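Local coordinates for putative cytochrome P450 hydroxylase (Chondromyces apiculatus DSM 436, PDB 6GMF), which is the heme-dependent cytochrome P450 CYP109Q5, a terpene monooxygenase that probably inserts oxygen from molecular oxygen into its substrates, at residues A[137-142]-A[159-164]; A[119-124]-A[131-136]; A[112-117]-A[353-358]; A[5-10]-A[379-384]. All blocks are in the same frame, centred on the assembly; numbering follows the deposited sequence. Where two conformers were deposited one is given.

Interaction 1 of 4, residues A[137-142]-A[159-164]; sequences MPMIVI and WSDDMV
Met139 meets Ser160 and Asp161 in a small, buried helix-to-helix contact. It joins helix 136-145 to helix 153-163, which by their order in the P450 fold correspond to helices E and F. The backbones stay well apart, with Met139 CA and Ser160 CA 7.0 Å from each other, and the long thioether chain spans the distance. It leaves its helix with CG anti to the backbone N (chi1 -173°). A bend at the last torsion (chi3 -71°) then turns the methyl along the other helix. Met139 CG lies 3.6 Å from Ser160 OG. Farther out, Met139 CE rests 3.6 Å from Ser160 CB, and the sulfur lies beside the same carbon. Met139 CE also comes 3.5 Å from Asp161 OD1, where the two side chains cross at about a right angle. Neither polar group bonds to the methionine. Ser160 OG turns back to the carbonyl of Phe156 in its own helix, and Asp161 OD2 forms a salt bridge with Lys157. Ser160 also touches Leu231 and Asn235 of the long helix 220-251. An alanine in place of Met139 is likely to open a gap beside Ser160 CB, and Asp161 OD1 would lose its methyl neighbour. No hydrogen bond or charge pair fixes the register of the two helices here. The contact rests on van der Waals fit alone, with a flexible thioether placed against polar side chains whose bonds are made within their own helix.

Interaction 2 of 4, residues A[119-124]-A[131-136]; sequences DGLRGK and VEVTVP
Glu132 reaches from helix 129-134 to the loop that follows helix 107-119 and meets both Leu121 and Lys124 there. Its carboxylate oxygen OE2 takes a salt-bridged hydrogen bond from Lys124 NZ at 3.1 Å. The ammonium group comes in on the syn side, 26° out of the carboxylate plane. The two chains approach from opposite directions. Lys124 bends at its last two torsions (chi3 93°, chi4 104°), which also brings Lys124 CE 3.3 Å from Glu132 OE2. Leu121 CD2 lies 3.3 Å from Glu132 OE2 and 4.0 Å from Glu132 CB, so a methyl group flanks the charged end. The other oxygen, OE1, accepts from Glu128 N, and the carboxylate is therefore held at both oxygens. A glutamine in place of Glu132 would probably leave Lys124 without its counter-charge and weaken the tie to the loop. Val133 comes next and adds an apolar touch, its CG2 lying 4.1 Å from Leu121 CD1 where the side chains cross at about a right angle. The helix has a wider pi-type turn at 131-134. The loop is folded by two overlapping beta turns, type I from Asp119 to Arg122 and type II from Leu121 to Lys124. Arg122 NE bonds to Asp119 O at 3.0 Å and braces the first turn. Around the contact, Leu121 and Glu132 both touch Phe127 of strand 126-128. Val133 faces Met356 of helix 346-363, and Asp119 is salt-bridged to Arg363 at the end of that helix.

Interaction 3 of 4, residues A[112-117]-A[353-358]; sequences DIAHEL and AKVMLE
Beside the packing of Ala114 on Met356, the shortest polar bond in the two segments is a backbone one within helix 346-363, Glu358 N to Lys354 O at 2.8 Å. No hydrogen bond crosses between the two segments. Helix 107-119 and helix 346-363 run in roughly the same direction, their local axes 9.0 Å apart at a crossing angle of -37°. Ala114 is small enough to let Met356 fold over it. The methionine chain bends at chi2 (65°) and again at chi3 (-109°), which lays its end alongside the alanine. Met356 SD and Met356 CE both come 3.7 Å from Ala114 CB. Met356 CE also sits 3.6 Å from Ala114 O, on the backbone of the facing helix. Val355 CG1 lies 4.0 Å from Ala114 CB, and the alanine methyl is thus touched by two successive residues. One turn on, Leu117 CD1 reaches Met356 SD at 4.2 Å. Two salt bridges lie to one side of this apolar seam, Lys354 with Glu107 and Glu358 with Arg111. By their order in the fold these are the D and L helices. With helices 136-145 and 220-251 they belong to the four-helix bundle of the P450 core, and the L helix follows the heme-ligating Cys343 in the chain. The chemistry is that of a buried hydrocarbon and thioether interface: the middle is held by shape, and the charged pairs lie to one side.

Interaction 4 of 4, residues A[5-10]-A[379-384]; sequences IDITAP and SFFIRS
An Asx turn in the N-terminal loop carries Ile7, which packs on Phe380 and Phe381 beside an ST turn in the C-terminal loop. Ile7 CG2 stands over the centre of the Phe380 ring, 3.6 Å from its centroid and only 6° off the ring normal, a clear CH-pi contact. With chi1 at 67°, Ile7 CG1 sits between the backbone N and the carbonyl carbon. That leaves CG2 for Phe380 and sends the other branch to Phe381, with Ile7 CD1 3.8 Å from Phe381 CE2. Phe380 in turn lays CD2 over one face of the Phe381 ring, toward its rim. Each loop has its own brace. Asp6 OD1 accepts from Thr8 N at 2.9 Å and from Thr8 OG1 at 2.6 Å, both from the same face of the carboxylate. Within the type I turn from Asp6 to Ala9 this fixes the backbone just before helix 10-14, where Ala9 is the N-cap. Ser379 OG accepts from Phe381 N at 3.2 Å and, almost straight at 175°, from Ile382 N at 3.1 Å. Phe381 also meets the ring of Phe284, and its side chain is about 7 Å from that of the heme-binding Trp61. Ile382 touches Glu236 and Thr237 of helix 220-251. The 379-384 turn, between strands 368-369 and 389-391 and beside helix 220-251, is consistent with the C-terminal substrate-recognition loop of P450s, here backed by the N-terminal segment.

How the interactions relate
From the N terminus, interaction 4 opens first, at 5-10, and closes last, at 379-384, so the other three nest inside its loop. It ties the N-terminal loop to the C-terminal turn. Interaction 3 joins helix 107-119 to helix 346-363 and encloses interactions 1 and 2. These two follow in series. Interaction 2 ties the loop after helix 107-119 to helix 129-134, and interaction 1 ties helix 136-145 to helix 153-163. Interaction 3 touches both, and so joins them into one region: Ile113 meets Ile140 and Val141, Met137 packs on Met356, and Val133 reaches Met356. Interaction 4 lies apart, with no touch to the others.

Interaction 1 of 4, residues A[137-142]-A[159-164]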
loop_
_atom_site.group_PDB
_atom_site.type_symbol
_atom_site.label_atom_id
_atom_site.label_comp_id
_atom_site.label_asym_id
_atom_site.label_seq_id
_atom_site.Cartn_x
_atom_site.Cartn_y
_atom_site.Cartn_z
ATOM N N MET A 137 2.817 13.285 0.129
ATOM C CA MET A 137 3.239 13.006 1.511
ATOM C C MET A 137 4.094 11.739 1.572
ATOM O O MET A 137 5.217 11.769 2.086
ATOM C CB MET A 137 2.070 12.879 2.486
ATOM C CG MET A 137 2.430 12.037 3.676
ATOM S SD MET A 137 1.366 12.370 5.048
ATOM C CE MET A 137 2.266 13.698 5.851
ATOM N N PRO A 138 3.657 10.576 1.039
ATOM C CA PRO A 138 4.467 9.350 1.195
ATOM C C PRO A 138 5.853 9.438 0.539
ATOM O O PRO A 138 6.894 9.000 1.112
ATOM C CB PRO A 138 3.634 8.261 0.539
ATOM C CG PRO A 138 2.220 8.802 0.561
ATOM C CD PRO A 138 2.346 10.307 0.438
ATOM N N MET A 139 5.874 10.051 -0.626
ATOM C CA MET A 139 7.068 10.197 -1.396
ATOM C C MET A 139 8.085 11.098 -0.675
ATOM O O MET A 139 9.336 10.775 -0.635
ATOM C CB MET A 139 6.637 10.795 -2.736
ATOM C CG MET A 139 7.684 10.877 -3.761
ATOM S SD MET A 139 6.925 12.023 -4.961
ATOM C CE MET A 139 5.685 10.903 -5.586
ATOM N N ILE A 140 7.624 12.194 -0.071
ATOM C CA ILE A 140 8.511 13.112 0.657
ATOM C C ILE A 140 9.090 12.368 1.872
ATOM O O ILE A 140 10.296 12.415 2.131
ATOM C CB ILE A 140 7.775 14.382 1.098
ATOM C CG1 ILE A 140 7.304 15.232 -0.081
ATOM C CG2 ILE A 140 8.604 15.201 2.061
ATOM C CD1 ILE A 140 6.252 16.304 0.338
ATOM N N VAL A 141 8.232 11.668 2.613
ATOM C CA VAL A 141 8.662 10.983 3.810
ATOM C C VAL A 141 9.690 9.907 3.484
ATOM O O VAL A 141 10.767 9.897 4.095
ATOM C CB VAL A 141 7.490 10.375 4.577
ATOM C CG1 VAL A 141 8.010 9.500 5.706
ATOM C CG2 VAL A 141 6.591 11.474 5.074
ATOM N N ILE A 142 9.443 9.104 2.444
ATOM C CA ILE A 142 10.385 8.013 2.126
ATOM C C ILE A 142 11.699 8.567 1.579
ATOM O O ILE A 142 12.773 8.008 1.887
ATOM C CB ILE A 142 9.789 6.880 1.271
ATOM C CG1 ILE A 142 10.491 5.544 1.526
ATOM C CG2 ILE A 142 9.790 7.227 -0.216
ATOM C CD1 ILE A 142 10.306 5.014 2.943
ATOM N N TRP A 159 11.008 9.250 -10.458
ATOM C CA TRP A 159 11.151 7.821 -10.320
ATOM C C TRP A 159 9.909 7.233 -9.632
ATOM O O TRP A 159 9.323 6.280 -10.120
ATOM C CB TRP A 159 12.418 7.433 -9.556
ATOM C CG TRP A 159 13.672 8.029 -10.105
ATOM C CD1 TRP A 159 13.938 8.296 -11.422
ATOM C CD2 TRP A 159 14.875 8.321 -9.383
ATOM N NE1 TRP A 159 15.210 8.802 -11.542
ATOM C CE2 TRP A 159 15.788 8.856 -10.304
ATOM C CE3 TRP A 159 15.231 8.277 -8.034
ATOM C CZ2 TRP A 159 17.060 9.272 -9.920
ATOM C CZ3 TRP A 159 16.460 8.745 -7.650
ATOM C CH2 TRP A 159 17.359 9.238 -8.583
ATOM N N SER A 160 9.482 7.876 -8.540
ATOM C CA SER A 160 8.304 7.470 -7.774
ATOM C C SER A 160 7.074 7.488 -8.688
ATOM O O SER A 160 6.298 6.523 -8.700
ATOM C CB SER A 160 8.097 8.389 -6.576
ATOM O OG SER A 160 9.128 8.221 -5.625
ATOM N N ASP A 161 6.879 8.580 -9.434
ATOM C CA ASP A 161 5.726 8.709 -10.311
ATOM C C ASP A 161 5.728 7.585 -11.356
ATOM O O ASP A 161 4.688 7.000 -11.675
ATOM C CB ASP A 161 5.669 10.062 -11.013
ATOM C CG ASP A 161 5.402 11.262 -10.126
ATOM O OD1 ASP A 161 4.873 11.076 -9.000
ATOM O OD2 ASP A 161 5.716 12.389 -10.578
ATOM N N ASP A 162 6.893 7.258 -11.891
ATOM C CA ASP A 162 7.009 6.271 -12.953
ATOM C C ASP A 162 6.801 4.850 -12.423
ATOM O O ASP A 162 6.469 3.946 -13.175
ATOM C CB ASP A 162 8.367 6.365 -13.646
ATOM C CG ASP A 162 8.510 7.557 -14.580
ATOM O OD1 ASP A 162 7.496 8.223 -14.882
ATOM O OD2 ASP A 162 9.650 7.816 -14.972
ATOM N N MET A 163 6.967 4.647 -11.122
ATOM C CA MET A 163 6.898 3.306 -10.547
ATOM C C MET A 163 5.480 3.014 -10.035
ATOM O O MET A 163 5.198 1.881 -9.693
ATOM C CB MET A 163 7.938 3.174 -9.430
ATOM C CG MET A 163 9.353 2.941 -9.955
ATOM S SD MET A 163 10.649 3.117 -8.666
ATOM C CE MET A 163 12.097 2.991 -9.717
ATOM N N VAL A 164 4.603 4.033 -10.001
ATOM C CA VAL A 164 3.199 3.924 -9.578
ATOM C C VAL A 164 2.444 3.022 -10.563
ATOM O O VAL A 164 2.527 3.245 -11.775
ATOM C CB VAL A 164 2.516 5.303 -9.457
#

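Interaction 2 of 4, residues A[119-124]-A[131-136]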
loop_
_atom_site.group_PDB
_atom_site.type_symbol
_atom_site.label_atom_id
_atom_site.label_comp_id
_atom_site.label_asym_id
_atom_site.label_seq_id
_atom_site.Cartn_x
_atom_site.Cartn_y
_atom_site.Cartn_z
ATOM N N ASP A 119 -0.570 24.197 3.890
ATOM C CA ASP A 119 -0.238 25.618 3.604
ATOM C C ASP A 119 -0.407 25.912 2.109
ATOM O O ASP A 119 -0.782 26.987 1.810
ATOM C CB ASP A 119 1.181 25.955 4.061
ATOM C CG ASP A 119 1.313 26.101 5.562
ATOM O OD1 ASP A 119 0.300 26.090 6.227
ATOM O OD2 ASP A 119 2.441 26.145 6.032
ATOM N N GLY A 120 -0.073 24.976 1.226
ATOM C CA GLY A 120 -0.261 25.168 -0.215
ATOM C C GLY A 120 -1.720 25.288 -0.613
ATOM O O GLY A 120 -1.952 25.674 -1.730
ATOM N N LEU A 121 -2.656 24.993 0.291
ATOM C CA LEU A 121 -4.069 25.073 -0.050
ATOM C C LEU A 121 -4.654 26.463 0.328
ATOM O O LEU A 121 -5.812 26.744 0.002
ATOM C CB LEU A 121 -4.803 23.942 0.683
ATOM C CG LEU A 121 -4.268 22.532 0.418
ATOM C CD1 LEU A 121 -5.128 21.500 1.091
ATOM C CD2 LEU A 121 -4.213 22.260 -1.072
ATOM N N ARG A 122 -3.922 27.284 1.086
ATOM C CA ARG A 122 -4.472 28.552 1.609
ATOM C C ARG A 122 -4.849 29.460 0.434
ATOM O O ARG A 122 -4.140 29.496 -0.608
ATOM C CB ARG A 122 -3.481 29.256 2.539
ATOM C CG ARG A 122 -3.376 28.647 3.926
ATOM C CD ARG A 122 -2.215 29.239 4.708
ATOM N NE ARG A 122 -0.941 29.080 4.008
ATOM C CZ ARG A 122 0.198 29.622 4.414
ATOM N NH1 ARG A 122 0.255 30.200 5.605
ATOM N NH2 ARG A 122 1.260 29.599 3.628
ATOM N N GLY A 123 -5.998 30.141 0.598
ATOM C CA GLY A 123 -6.514 31.130 -0.348
ATOM C C GLY A 123 -7.290 30.482 -1.481
ATOM O O GLY A 123 -7.793 31.187 -2.347
ATOM N N LYS A 124 -7.345 29.137 -1.489
ATOM C CA LYS A 124 -8.100 28.358 -2.477
ATOM C C LYS A 124 -9.411 27.888 -1.830
ATOM O O LYS A 124 -9.434 27.626 -0.625
ATOM C CB LYS A 124 -7.368 27.086 -2.911
ATOM C CG LYS A 124 -5.996 27.224 -3.565
ATOM C CD LYS A 124 -5.223 25.896 -3.507
ATOM C CE LYS A 124 -5.385 25.005 -4.715
ATOM N NZ LYS A 124 -4.187 25.052 -5.587
ATOM N N VAL A 131 -2.839 15.331 -6.189
ATOM C CA VAL A 131 -1.576 15.967 -6.529
ATOM C C VAL A 131 -1.095 16.834 -5.369
ATOM O O VAL A 131 0.115 16.944 -5.150
ATOM C CB VAL A 131 -1.749 16.807 -7.810
ATOM C CG1 VAL A 131 -0.563 17.740 -8.040
ATOM C CG2 VAL A 131 -2.022 15.891 -8.976
ATOM N N GLU A 132 -2.015 17.477 -4.661
ATOM C CA GLU A 132 -1.632 18.502 -3.707
ATOM C C GLU A 132 -1.322 17.924 -2.319
ATOM O O GLU A 132 -0.624 18.584 -1.509
ATOM C CB GLU A 132 -2.704 19.583 -3.679
ATOM C CG GLU A 132 -2.878 20.240 -5.022
ATOM C CD GLU A 132 -3.746 21.473 -5.008
ATOM O OE1 GLU A 132 -4.737 21.543 -5.806
ATOM O OE2 GLU A 132 -3.389 22.397 -4.274
ATOM N N VAL A 133 -1.811 16.714 -2.009
ATOM C CA VAL A 133 -1.705 16.189 -0.629
ATOM C C VAL A 133 -1.319 14.703 -0.612
ATOM O O VAL A 133 -0.301 14.348 -0.063
ATOM C CB VAL A 133 -2.987 16.420 0.191
ATOM C CG1 VAL A 133 -2.856 15.787 1.568
ATOM C CG2 VAL A 133 -3.339 17.898 0.302
ATOM N N THR A 134 -2.160 13.828 -1.187
ATOM C CA THR A 134 -2.016 12.430 -0.888
ATOM C C THR A 134 -0.851 11.805 -1.641
ATOM O O THR A 134 -0.233 10.875 -1.132
ATOM C CB THR A 134 -3.314 11.663 -1.125
ATOM O OG1 THR A 134 -3.556 11.575 -2.519
ATOM C CG2 THR A 134 -4.483 12.304 -0.428
ATOM N N VAL A 135 -0.579 12.294 -2.846
ATOM C CA VAL A 135 0.573 11.775 -3.617
ATOM C C VAL A 135 1.881 12.269 -3.017
ATOM O O VAL A 135 2.778 11.448 -2.798
ATOM C CB VAL A 135 0.457 12.164 -5.101
ATOM C CG1 VAL A 135 1.760 11.908 -5.845
ATOM C CG2 VAL A 135 -0.681 11.418 -5.735
ATOM N N PRO A 136 2.079 13.575 -2.701
ATOM C CA PRO A 136 3.372 14.020 -2.177
ATOM C C PRO A 136 3.749 13.423 -0.819
ATOM O O PRO A 136 4.917 13.120 -0.604
ATOM C CB PRO A 136 3.279 15.543 -2.002
ATOM C CG PRO A 136 1.830 15.882 -2.288
ATOM C CD PRO A 136 1.196 14.714 -3.003
HETATM O O HOH W 1 -1.171 22.699 -3.343
#

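Interaction 3 of 4, residues A[112-117]-A[353-358]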
loop_
_atom_site.group_PDB
_atom_site.type_symbol
_atom_site.label_atom_id
_atom_site.label_comp_id
_atom_site.label_asym_id
_atom_site.label_seq_id
_atom_site.Cartn_x
_atom_site.Cartn_y
_atom_site.Cartn_z
ATOM N N ASP A 112 5.086 18.263 10.237
ATOM C CA ASP A 112 5.556 19.482 9.549
ATOM C C ASP A 112 5.241 19.367 8.060
ATOM O O ASP A 112 4.864 20.323 7.481
ATOM C CB ASP A 112 7.042 19.722 9.809
ATOM C CG ASP A 112 7.327 20.395 11.136
ATOM O OD1 ASP A 112 6.398 20.866 11.758
ATOM O OD2 ASP A 112 8.479 20.422 11.512
ATOM N N ILE A 113 5.461 18.199 7.494
ATOM C CA ILE A 113 5.176 17.994 6.054
ATOM C C ILE A 113 3.674 18.166 5.847
ATOM O O ILE A 113 3.295 18.812 4.933
ATOM C CB ILE A 113 5.681 16.611 5.628
ATOM C CG1 ILE A 113 7.202 16.564 5.677
ATOM C CG2 ILE A 113 5.174 16.243 4.253
ATOM C CD1 ILE A 113 7.770 15.195 5.494
ATOM N N ALA A 114 2.871 17.600 6.732
ATOM C CA ALA A 114 1.412 17.722 6.592
ATOM C C ALA A 114 1.013 19.200 6.607
ATOM O O ALA A 114 0.235 19.602 5.798
ATOM C CB ALA A 114 0.721 16.929 7.667
ATOM N N HIS A 115 1.564 19.957 7.538
ATOM C CA HIS A 115 1.208 21.388 7.649
ATOM C C HIS A 115 1.652 22.144 6.396
ATOM O O HIS A 115 0.923 22.976 5.960
ATOM C CB HIS A 115 1.719 21.946 8.979
ATOM C CG HIS A 115 0.841 21.611 10.129
ATOM N ND1 HIS A 115 -0.388 22.191 10.308
ATOM C CD2 HIS A 115 0.989 20.751 11.149
ATOM C CE1 HIS A 115 -0.939 21.700 11.386
ATOM N NE2 HIS A 115 -0.124 20.827 11.901
ATOM N N GLU A 116 2.816 21.828 5.854
ATOM C CA GLU A 116 3.302 22.516 4.637
ATOM C C GLU A 116 2.380 22.200 3.464
ATOM O O GLU A 116 2.105 23.076 2.678
ATOM C CB GLU A 116 4.653 21.966 4.223
ATOM C CG GLU A 116 5.756 22.347 5.145
ATOM C CD GLU A 116 7.102 21.826 4.681
ATOM O OE1 GLU A 116 7.184 21.477 3.507
ATOM O OE2 GLU A 116 8.040 21.743 5.531
ATOM N N LEU A 117 1.961 20.949 3.355
ATOM C CA LEU A 117 1.054 20.581 2.247
ATOM C C LEU A 117 -0.257 21.348 2.403
ATOM O O LEU A 117 -0.755 21.828 1.422
ATOM C CB LEU A 117 0.841 19.067 2.236
ATOM C CG LEU A 117 2.082 18.273 1.858
ATOM C CD1 LEU A 117 1.846 16.798 2.044
ATOM C CD2 LEU A 117 2.485 18.555 0.421
ATOM N N ALA A 353 -1.015 8.435 7.656
ATOM C CA ALA A 353 -2.429 8.653 7.454
ATOM C C ALA A 353 -3.005 9.404 8.668
ATOM O O ALA A 353 -3.815 10.349 8.496
ATOM C CB ALA A 353 -3.156 7.347 7.193
ATOM N N LYS A 354 -2.656 8.934 9.865
ATOM C CA LYS A 354 -3.170 9.641 11.093
ATOM C C LYS A 354 -2.770 11.113 11.034
ATOM O O LYS A 354 -3.619 12.026 11.219
ATOM C CB LYS A 354 -2.615 9.000 12.346
ATOM C CG LYS A 354 -3.027 9.687 13.652
ATOM C CD LYS A 354 -2.147 9.329 14.809
ATOM C CE LYS A 354 -0.907 10.194 14.818
ATOM N NZ LYS A 354 -0.240 10.242 16.145
ATOM N N VAL A 355 -1.482 11.351 10.798
ATOM C CA VAL A 355 -1.022 12.736 10.886
ATOM C C VAL A 355 -1.666 13.576 9.781
ATOM O O VAL A 355 -2.184 14.639 10.031
ATOM C CB VAL A 355 0.505 12.849 10.905
ATOM C CG1 VAL A 355 0.932 14.310 10.731
ATOM C CG2 VAL A 355 1.104 12.266 12.173
ATOM N N MET A 356 -1.706 13.071 8.530
ATOM C CA MET A 356 -2.226 13.870 7.447
ATOM C C MET A 356 -3.713 14.152 7.685
ATOM O O MET A 356 -4.180 15.270 7.470
ATOM C CB MET A 356 -2.052 13.178 6.090
ATOM C CG MET A 356 -2.271 14.053 4.906
ATOM S SD MET A 356 -1.040 15.364 4.783
ATOM C CE MET A 356 -2.015 16.802 5.204
ATOM N N LEU A 357 -4.465 13.148 8.134
ATOM C CA LEU A 357 -5.889 13.362 8.350
ATOM C C LEU A 357 -6.089 14.296 9.564
ATOM O O LEU A 357 -6.983 15.155 9.529
ATOM C CB LEU A 357 -6.591 12.019 8.536
ATOM C CG LEU A 357 -6.724 11.193 7.257
ATOM C CD1 LEU A 357 -7.223 9.832 7.615
ATOM C CD2 LEU A 357 -7.645 11.856 6.230
ATOM N N GLU A 358 -5.255 14.182 10.600
ATOM C CA GLU A 358 -5.359 15.105 11.773
ATOM C C GLU A 358 -5.201 16.559 11.305
ATOM O O GLU A 358 -5.953 17.457 11.711
ATOM C CB GLU A 358 -4.294 14.839 12.836
ATOM C CG GLU A 358 -4.626 13.743 13.809
ATOM C CD GLU A 358 -3.450 13.374 14.706
ATOM O OE1 GLU A 358 -2.276 13.733 14.374
ATOM O OE2 GLU A 358 -3.676 12.718 15.727
#

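Interaction 4 of 4, residues A[5-10]-A[379-384]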
loop_
_atom_site.group_PDB
_atom_site.type_symbol
_atom_site.label_atom_id
_atom_site.label_comp_id
_atom_site.label_asym_id
_atom_site.label_seq_id
_atom_site.Cartn_x
_atom_site.Cartn_y
_atom_site.Cartn_z
ATOM N N ILE A 5 -14.332 -14.046 -14.605
ATOM C CA ILE A 5 -14.299 -12.713 -14.031
ATOM C C ILE A 5 -13.458 -11.806 -14.927
ATOM O O ILE A 5 -12.327 -12.134 -15.259
ATOM C CB ILE A 5 -13.743 -12.736 -12.594
ATOM C CG1 ILE A 5 -14.634 -13.546 -11.652
ATOM C CG2 ILE A 5 -13.533 -11.323 -12.079
ATOM C CD1 ILE A 5 -13.942 -13.919 -10.353
ATOM N N ASP A 6 -14.035 -10.663 -15.278
ATOM C CA ASP A 6 -13.383 -9.672 -16.059
ATOM C C ASP A 6 -13.045 -8.442 -15.204
ATOM O O ASP A 6 -13.920 -7.577 -14.954
ATOM C CB ASP A 6 -14.278 -9.224 -17.220
ATOM C CG ASP A 6 -13.537 -8.341 -18.191
ATOM O OD1 ASP A 6 -12.393 -8.006 -17.904
ATOM O OD2 ASP A 6 -14.100 -8.045 -19.263
ATOM N N ILE A 7 -11.773 -8.311 -14.808
ATOM C CA ILE A 7 -11.369 -7.199 -13.965
ATOM C C ILE A 7 -11.333 -5.881 -14.759
ATOM O O ILE A 7 -11.272 -4.802 -14.137
ATOM C CB ILE A 7 -10.022 -7.473 -13.251
ATOM C CG1 ILE A 7 -8.850 -7.533 -14.235
ATOM C CG2 ILE A 7 -10.135 -8.719 -12.378
ATOM C CD1 ILE A 7 -7.478 -7.579 -13.591
ATOM N N THR A 8 -11.404 -5.925 -16.099
ATOM C CA THR A 8 -11.469 -4.680 -16.895
ATOM C C THR A 8 -12.895 -4.108 -16.938
ATOM O O THR A 8 -13.073 -2.976 -17.403
ATOM C CB THR A 8 -10.904 -4.854 -18.312
ATOM O OG1 THR A 8 -11.771 -5.717 -19.046
ATOM C CG2 THR A 8 -9.489 -5.387 -18.308
ATOM N N ALA A 9 -13.895 -4.850 -16.442
ATOM C CA ALA A 9 -15.293 -4.431 -16.505
ATOM C C ALA A 9 -15.493 -3.128 -15.741
ATOM O O ALA A 9 -15.075 -3.016 -14.592
ATOM C CB ALA A 9 -16.191 -5.492 -15.936
ATOM N N PRO A 10 -16.216 -2.128 -16.288
ATOM C CA PRO A 10 -16.241 -0.816 -15.662
ATOM C C PRO A 10 -16.938 -0.922 -14.305
ATOM O O PRO A 10 -16.601 -0.196 -13.391
ATOM C CB PRO A 10 -17.065 0.048 -16.624
ATOM C CG PRO A 10 -17.998 -0.956 -17.263
ATOM C CD PRO A 10 -17.187 -2.233 -17.388
ATOM N N SER A 379 -7.296 0.236 -11.819
ATOM C CA SER A 379 -6.567 -0.873 -11.245
ATOM C C SER A 379 -7.509 -1.663 -10.333
ATOM O O SER A 379 -8.219 -1.110 -9.465
ATOM C CB SER A 379 -5.306 -0.417 -10.526
ATOM O OG SER A 379 -4.607 -1.520 -9.933
ATOM N N PHE A 380 -7.555 -2.967 -10.585
ATOM C CA PHE A 380 -8.204 -3.937 -9.721
ATOM C C PHE A 380 -7.386 -4.168 -8.451
ATOM O O PHE A 380 -7.949 -4.522 -7.405
ATOM C CB PHE A 380 -8.277 -5.281 -10.450
ATOM C CG PHE A 380 -8.954 -6.384 -9.691
ATOM C CD1 PHE A 380 -10.322 -6.353 -9.469
ATOM C CD2 PHE A 380 -8.245 -7.492 -9.254
ATOM C CE1 PHE A 380 -10.972 -7.384 -8.814
ATOM C CE2 PHE A 380 -8.899 -8.534 -8.614
ATOM C CZ PHE A 380 -10.260 -8.478 -8.367
ATOM N N PHE A 381 -6.079 -3.973 -8.584
ATOM C CA PHE A 381 -5.108 -4.400 -7.568
ATOM C C PHE A 381 -4.942 -3.342 -6.490
ATOM O O PHE A 381 -4.880 -3.730 -5.318
ATOM C CB PHE A 381 -3.788 -4.745 -8.244
ATOM C CG PHE A 381 -4.004 -5.856 -9.242
ATOM C CD1 PHE A 381 -4.052 -7.177 -8.832
ATOM C CD2 PHE A 381 -4.271 -5.569 -10.570
ATOM C CE1 PHE A 381 -4.285 -8.197 -9.742
ATOM C CE2 PHE A 381 -4.488 -6.592 -11.482
ATOM C CZ PHE A 381 -4.526 -7.901 -11.062
ATOM N N ILE A 382 -4.820 -2.066 -6.877
ATOM C CA ILE A 382 -4.707 -0.952 -5.939
ATOM C C ILE A 382 -5.939 -0.085 -6.122
ATOM O O ILE A 382 -6.179 0.417 -7.241
ATOM C CB ILE A 382 -3.429 -0.141 -6.188
ATOM C CG1 ILE A 382 -2.181 -0.993 -6.023
ATOM C CG2 ILE A 382 -3.378 1.049 -5.235
ATOM C CD1 ILE A 382 -1.934 -1.379 -4.597
ATOM N N ARG A 383 -6.668 0.148 -5.034
ATOM C CA ARG A 383 -7.921 0.948 -5.030
ATOM C C ARG A 383 -7.571 2.390 -4.611
ATOM O O ARG A 383 -7.179 2.615 -3.455
ATOM C CB ARG A 383 -8.904 0.303 -4.051
ATOM C CG ARG A 383 -10.209 1.061 -3.907
ATOM C CD ARG A 383 -11.192 0.617 -4.950
ATOM N NE ARG A 383 -12.576 0.938 -4.554
ATOM C CZ ARG A 383 -13.594 1.243 -5.352
ATOM N NH1 ARG A 383 -13.470 1.172 -6.654
ATOM N NH2 ARG A 383 -14.746 1.616 -4.822
ATOM N N SER A 384 -7.645 3.345 -5.547
ATOM C CA SER A 384 -7.259 4.712 -5.289
ATOM C C SER A 384 -7.987 5.640 -6.251
ATOM O O SER A 384 -8.220 5.281 -7.389
ATOM C CB SER A 384 -5.778 4.887 -5.421
ATOM O OG SER A 384 -5.392 4.864 -6.786
#